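Uly1 (Catenovulum maritimum, PDB 7DRQ) probably cleaves the algal polysaccharide ulvan as a calcium-binding lyase of polysaccharide lyase family 24. Local coordinates at residues A[171-176]-A[181-186]; A[175-180]-A[191-196]. One frame throughout, in Å; residues are numbered along the deposited sequence.

Overall arrangement
Both contacts lie in the long irregular excursion after strand 150-152, contact 2 running into the start of helix 195-198, at the periphery of a chain rich in antiparallel four- and five-stranded sheets, consistent with its place in the beta-propeller clan. The centres of contact 1 and contact 2 are about 9 Å apart. Residues 171-176 come first, sharing S175 and V176 with contact 2; the chain then turns back through 181-186 and reaches 191-196. Contact 1 binds calcium, whereas contact 2 ties the turn beside that ion to the approach to the helix. A probable hydrogen bond from S178 OG to D173 O connects them. The arrangement is consistent with calcium helping to order a region poor in regular structure.

Contact 1: A[171-176]-A[181-186]; sequences VKDTSV and ATDYKH. With CA (calcium ion), chain C.
D173 N donates to D183 O (2.8 Å, N-H...O angle 153°), a single backbone bond that draws two irregular segments together, with the CA atoms of K172 and Y184 4.4 Å apart. On one flank H186 NE2 reaches V171 O at 2.9 Å, almost straight at 171°; the carbonyl oxygen lies in the imidazole plane, although the donor stands well above the plane of the carbonyl. On the other flank K172 extends beyond CG, lays that carbon over the face of the Y184 ring in a CH-pi contact (4.1 Å to the centroid), and ends with NZ on A181 O at 2.8 Å. With CG anti to the backbone N in both D173 (chi1 -180°) and D183, the two carboxylates converge on calcium. D173 gives OD2 alone (2.4 Å to the ion), D183 is bidentate, K185 gives its backbone O, and three waters bring the coordination to seven oxygens. D173 OD1 accepts from S175 N and OG, the first closing an Asx turn; D183 OD1 makes another with K185 N, and D183 OD2 also accepts from E179 N. The ion probably offsets the repulsion between D173 OD2 and D183 OD2, 3.3 Å apart, and lets the two carboxylates sit side by side.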
loop_
_atom_site.group_PDB
_atom_site.type_symbol
_atom_site.label_atom_id
_atom_site.label_comp_id
_atom_site.label_asym_id
_atom_site.label_seq_id
_atom_site.Cartn_x
_atom_site.Cartn_y
_atom_site.Cartn_z
ATOM N N VAL A 171 22.042 3.869 7.819
ATOM C CA VAL A 171 22.520 5.107 8.426
ATOM C C VAL A 171 21.830 5.293 9.765
ATOM O O VAL A 171 20.595 5.319 9.845
ATOM C CB VAL A 171 22.275 6.312 7.508
ATOM C CG1 VAL A 171 22.796 7.588 8.187
ATOM C CG2 VAL A 171 22.933 6.096 6.159
ATOM N N LYS A 172 22.631 5.437 10.817
ATOM C CA LYS A 172 22.082 5.620 12.149
ATOM C C LYS A 172 21.521 7.028 12.332
ATOM O O LYS A 172 21.968 8.003 11.710
ATOM C CB LYS A 172 23.155 5.336 13.207
ATOM C CG LYS A 172 23.716 3.916 13.164
ATOM C CD LYS A 172 24.577 3.612 14.381
ATOM C CE LYS A 172 25.349 2.312 14.208
ATOM N NZ LYS A 172 26.080 1.925 15.455
ATOM N N ASP A 173 20.524 7.124 13.206
ATOM C CA ASP A 173 20.082 8.412 13.723
ATOM C C ASP A 173 21.192 8.964 14.604
ATOM O O ASP A 173 21.480 8.400 15.663
ATOM C CB ASP A 173 18.780 8.241 14.504
ATOM C CG ASP A 173 18.244 9.547 15.072
ATOM O OD1 ASP A 173 18.922 10.588 14.966
ATOM O OD2 ASP A 173 17.129 9.536 15.624
ATOM N N THR A 174 21.839 10.045 14.155
ATOM C CA THR A 174 22.833 10.754 14.956
ATOM C C THR A 174 22.380 12.173 15.263
ATOM O O THR A 174 23.210 13.047 15.551
ATOM C CB THR A 174 24.204 10.771 14.267
ATOM O OG1 THR A 174 24.101 11.331 12.952
ATOM C CG2 THR A 174 24.767 9.368 14.176
ATOM N N SER A 175 21.077 12.420 15.193
ATOM C CA SER A 175 20.526 13.730 15.492
ATOM C C SER A 175 20.506 13.959 17.001
ATOM O O SER A 175 20.843 13.075 17.796
ATOM C CB SER A 175 19.123 13.842 14.910
ATOM O OG SER A 175 18.225 13.104 15.714
ATOM N N VAL A 176 20.082 15.162 17.409
ATOM C CA VAL A 176 19.960 15.458 18.835
ATOM C C VAL A 176 18.906 14.590 19.509
ATOM O O VAL A 176 18.922 14.439 20.736
ATOM C CB VAL A 176 19.649 16.955 19.060
ATOM C CG1 VAL A 176 20.781 17.822 18.525
ATOM C CG2 VAL A 176 18.308 17.325 18.418
ATOM N N ALA A 181 23.099 3.893 20.061
ATOM C CA ALA A 181 23.966 3.256 19.078
ATOM C C ALA A 181 23.231 2.322 18.119
ATOM O O ALA A 181 23.795 1.968 17.083
ATOM C CB ALA A 181 25.073 2.475 19.788
ATOM N N THR A 182 22.010 1.894 18.427
ATOM C CA THR A 182 21.272 1.028 17.509
ATOM C C THR A 182 19.976 1.681 17.037
ATOM O O THR A 182 19.016 0.988 16.674
ATOM C CB THR A 182 20.989 -0.337 18.134
ATOM O OG1 THR A 182 20.066 -0.194 19.215
ATOM C CG2 THR A 182 22.275 -0.950 18.659
ATOM N N ASP A 183 19.945 3.016 17.038
ATOM C CA ASP A 183 18.804 3.795 16.559
ATOM C C ASP A 183 19.009 4.039 15.068
ATOM O O ASP A 183 19.821 4.882 14.663
ATOM C CB ASP A 183 18.688 5.095 17.353
ATOM C CG ASP A 183 17.505 5.967 16.936
ATOM O OD1 ASP A 183 16.838 5.689 15.912
ATOM O OD2 ASP A 183 17.266 6.970 17.650
ATOM N N TYR A 184 18.276 3.283 14.243
ATOM C CA TYR A 184 18.263 3.472 12.798
ATOM C C TYR A 184 17.012 4.187 12.304
ATOM O O TYR A 184 16.757 4.198 11.093
ATOM C CB TYR A 184 18.382 2.122 12.089
ATOM C CG TYR A 184 19.753 1.506 12.218
ATOM C CD1 TYR A 184 20.067 0.705 13.306
ATOM C CD2 TYR A 184 20.725 1.722 11.249
ATOM C CE1 TYR A 184 21.319 0.138 13.430
ATOM C CE2 TYR A 184 21.983 1.155 11.367
ATOM C CZ TYR A 184 22.267 0.369 12.461
ATOM O OH TYR A 184 23.506 -0.209 12.597
ATOM N N LYS A 185 16.224 4.777 13.201
ATOM C CA LYS A 185 14.933 5.353 12.841
ATOM C C LYS A 185 15.041 6.873 12.823
ATOM O O LYS A 185 15.430 7.491 13.819
ATOM C CB LYS A 185 13.839 4.893 13.808
ATOM C CG LYS A 185 13.543 3.374 13.745
ATOM C CD LYS A 185 12.458 2.990 14.753
ATOM C CE LYS A 185 12.978 3.107 16.185
ATOM N NZ LYS A 185 11.928 2.837 17.217
ATOM N N HIS A 186 14.722 7.461 11.680
ATOM C CA HIS A 186 14.805 8.892 11.473
ATOM C C HIS A 186 13.410 9.496 11.504
ATOM O O HIS A 186 12.454 8.927 10.966
ATOM C CB HIS A 186 15.493 9.198 10.147
ATOM C CG HIS A 186 16.904 8.706 10.101
ATOM N ND1 HIS A 186 17.982 9.521 10.375
ATOM C CD2 HIS A 186 17.410 7.473 9.853
ATOM C CE1 HIS A 186 19.096 8.813 10.279
ATOM N NE2 HIS A 186 18.776 7.567 9.965
HETATM CA CA CA C . 15.526 7.853 16.159
HETATM O O HOH W 1 18.475 4.007 8.870
HETATM O O HOH W 2 13.595 9.249 15.485
HETATM O O HOH W 3 14.890 9.171 18.195
HETATM O O HOH W 4 13.791 6.385 17.076
#

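Contact 2: A[175-180]-A[191-196]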
loop_
_atom_site.group_PDB
_atom_site.type_symbol
_atom_site.label_atom_id
_atom_site.label_comp_id
_atom_site.label_asym_id
_atom_site.label_seq_id
_atom_site.Cartn_x
_atom_site.Cartn_y
_atom_site.Cartn_z
ATOM N N SER A 175 21.077 12.420 15.193
ATOM C CA SER A 175 20.526 13.730 15.492
ATOM C C SER A 175 20.506 13.959 17.001
ATOM O O SER A 175 20.843 13.075 17.796
ATOM C CB SER A 175 19.123 13.842 14.910
ATOM O OG SER A 175 18.225 13.104 15.714
ATOM N N VAL A 176 20.082 15.162 17.409
ATOM C CA VAL A 176 19.960 15.458 18.835
ATOM C C VAL A 176 18.906 14.590 19.509
ATOM O O VAL A 176 18.922 14.439 20.736
ATOM C CB VAL A 176 19.649 16.955 19.060
ATOM C CG1 VAL A 176 20.781 17.822 18.525
ATOM C CG2 VAL A 176 18.308 17.325 18.418
ATOM N N ASN A 177 17.992 13.999 18.738
ATOM C CA ASN A 177 16.966 13.111 19.273
ATOM C C ASN A 177 17.365 11.633 19.257
ATOM O O ASN A 177 16.531 10.775 19.583
ATOM C CB ASN A 177 15.658 13.291 18.492
ATOM C CG ASN A 177 15.137 14.710 18.538
ATOM O OD1 ASN A 177 15.012 15.296 19.611
ATOM N ND2 ASN A 177 14.811 15.264 17.371
ATOM N N SER A 178 18.609 11.309 18.905
ATOM C CA SER A 178 18.991 9.909 18.746
ATOM C C SER A 178 18.844 9.137 20.053
ATOM O O SER A 178 19.198 9.623 21.129
ATOM C CB SER A 178 20.432 9.802 18.251
ATOM O OG SER A 178 20.892 8.459 18.355
ATOM N N GLU A 179 18.333 7.911 19.950
ATOM C CA GLU A 179 18.229 7.043 21.117
ATOM C C GLU A 179 19.544 6.378 21.485
ATOM O O GLU A 179 19.665 5.864 22.599
ATOM C CB GLU A 179 17.188 5.948 20.885
ATOM C CG GLU A 179 15.807 6.453 20.595
ATOM C CD GLU A 179 14.876 5.332 20.175
ATOM O OE1 GLU A 179 15.288 4.153 20.247
ATOM O OE2 GLU A 179 13.737 5.631 19.768
ATOM N N GLY A 180 20.513 6.351 20.589
ATOM C CA GLY A 180 21.759 5.697 20.903
ATOM C C GLY A 180 22.262 4.884 19.732
ATOM O O GLY A 180 21.897 5.125 18.581
ATOM N N GLY A 191 15.894 15.845 6.441
ATOM C CA GLY A 191 16.945 16.364 7.287
ATOM C C GLY A 191 16.495 17.414 8.274
ATOM O O GLY A 191 17.321 17.879 9.070
ATOM N N ILE A 192 15.215 17.786 8.267
ATOM C CA ILE A 192 14.672 18.818 9.147
ATOM C C ILE A 192 13.540 18.214 9.956
ATOM O O ILE A 192 12.557 17.727 9.383
ATOM C CB ILE A 192 14.161 20.031 8.354
ATOM C CG1 ILE A 192 15.272 20.613 7.479
ATOM C CG2 ILE A 192 13.575 21.077 9.305
ATOM C CD1 ILE A 192 14.754 21.612 6.448
ATOM N N GLU A 193 13.665 18.248 11.284
ATOM C CA GLU A 193 12.573 17.791 12.137
ATOM C C GLU A 193 11.378 18.711 11.942
ATOM O O GLU A 193 11.521 19.937 11.951
ATOM C CB GLU A 193 13.000 17.761 13.608
ATOM C CG GLU A 193 11.904 17.285 14.582
ATOM C CD GLU A 193 12.334 17.358 16.038
ATOM O OE1 GLU A 193 13.462 17.832 16.298
ATOM O OE2 GLU A 193 11.551 16.952 16.922
ATOM N N ASP A 194 10.202 18.123 11.728
ATOM C CA ASP A 194 9.030 18.918 11.341
ATOM C C ASP A 194 7.785 18.117 11.737
ATOM O O ASP A 194 7.293 17.302 10.955
ATOM C CB ASP A 194 9.062 19.230 9.852
ATOM C CG ASP A 194 7.933 20.137 9.412
ATOM O OD1 ASP A 194 6.969 20.335 10.187
ATOM O OD2 ASP A 194 8.010 20.667 8.277
ATOM N N HIS A 195 7.277 18.381 12.946
ATOM C CA HIS A 195 6.122 17.626 13.430
ATOM C C HIS A 195 4.889 17.876 12.570
ATOM O O HIS A 195 4.132 16.944 12.284
ATOM C CB HIS A 195 5.827 17.966 14.889
ATOM C CG HIS A 195 4.756 17.111 15.495
ATOM N ND1 HIS A 195 3.431 17.496 15.536
ATOM C CD2 HIS A 195 4.814 15.894 16.081
ATOM C CE1 HIS A 195 2.718 16.547 16.118
ATOM N NE2 HIS A 195 3.536 15.567 16.463
ATOM N N GLY A 196 4.674 19.123 12.138
ATOM C CA GLY A 196 3.552 19.394 11.249
ATOM C C GLY A 196 3.589 18.532 10.000
ATOM O O GLY A 196 2.559 18.012 9.557
HETATM O O HOH W 5 13.799 18.270 18.772
#
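N177 and E193 meet at about a right angle, joining a type I beta turn, S175 to S178, to the residues that lead into helix 195-198. The amide and carboxylate planes are 87° apart. N177 ND2 donates to E193 OE1 at 3.1 Å with an N-H...O angle of 151°, and the two ends of this bond differ: the acceptor lies nearly in the amide plane, whereas the donor comes down on OE1 from above the carboxylate. E193 covers the distance with a chain extended beyond CG, which stands anti to the backbone N. Its other oxygen, OE2, forms a salt bridge with K145, a residue that also touches N177, so the carboxylate is held by the lysine as well as the amide.

The turn has its own supports. S178 N donates to S175 O, and S175 OG accepts from N177 N in an ST turn, while S178 OG does the same for G180 N. On the other side D194 occupies the N-cap position and its OD1 accepts from Q197 N. Little surface is buried here, 65 Å² in all, and the link is a polar one at the protein surface, with the N177 side chain about 6 Å from the bound calcium. A water near both side chains may bridge them, though its arm to E193 OE1 is doubtfully short and that to N177 OD1 weak; the direct bond places N177 ND2 66° out of the carboxylate plane at E193 OE1.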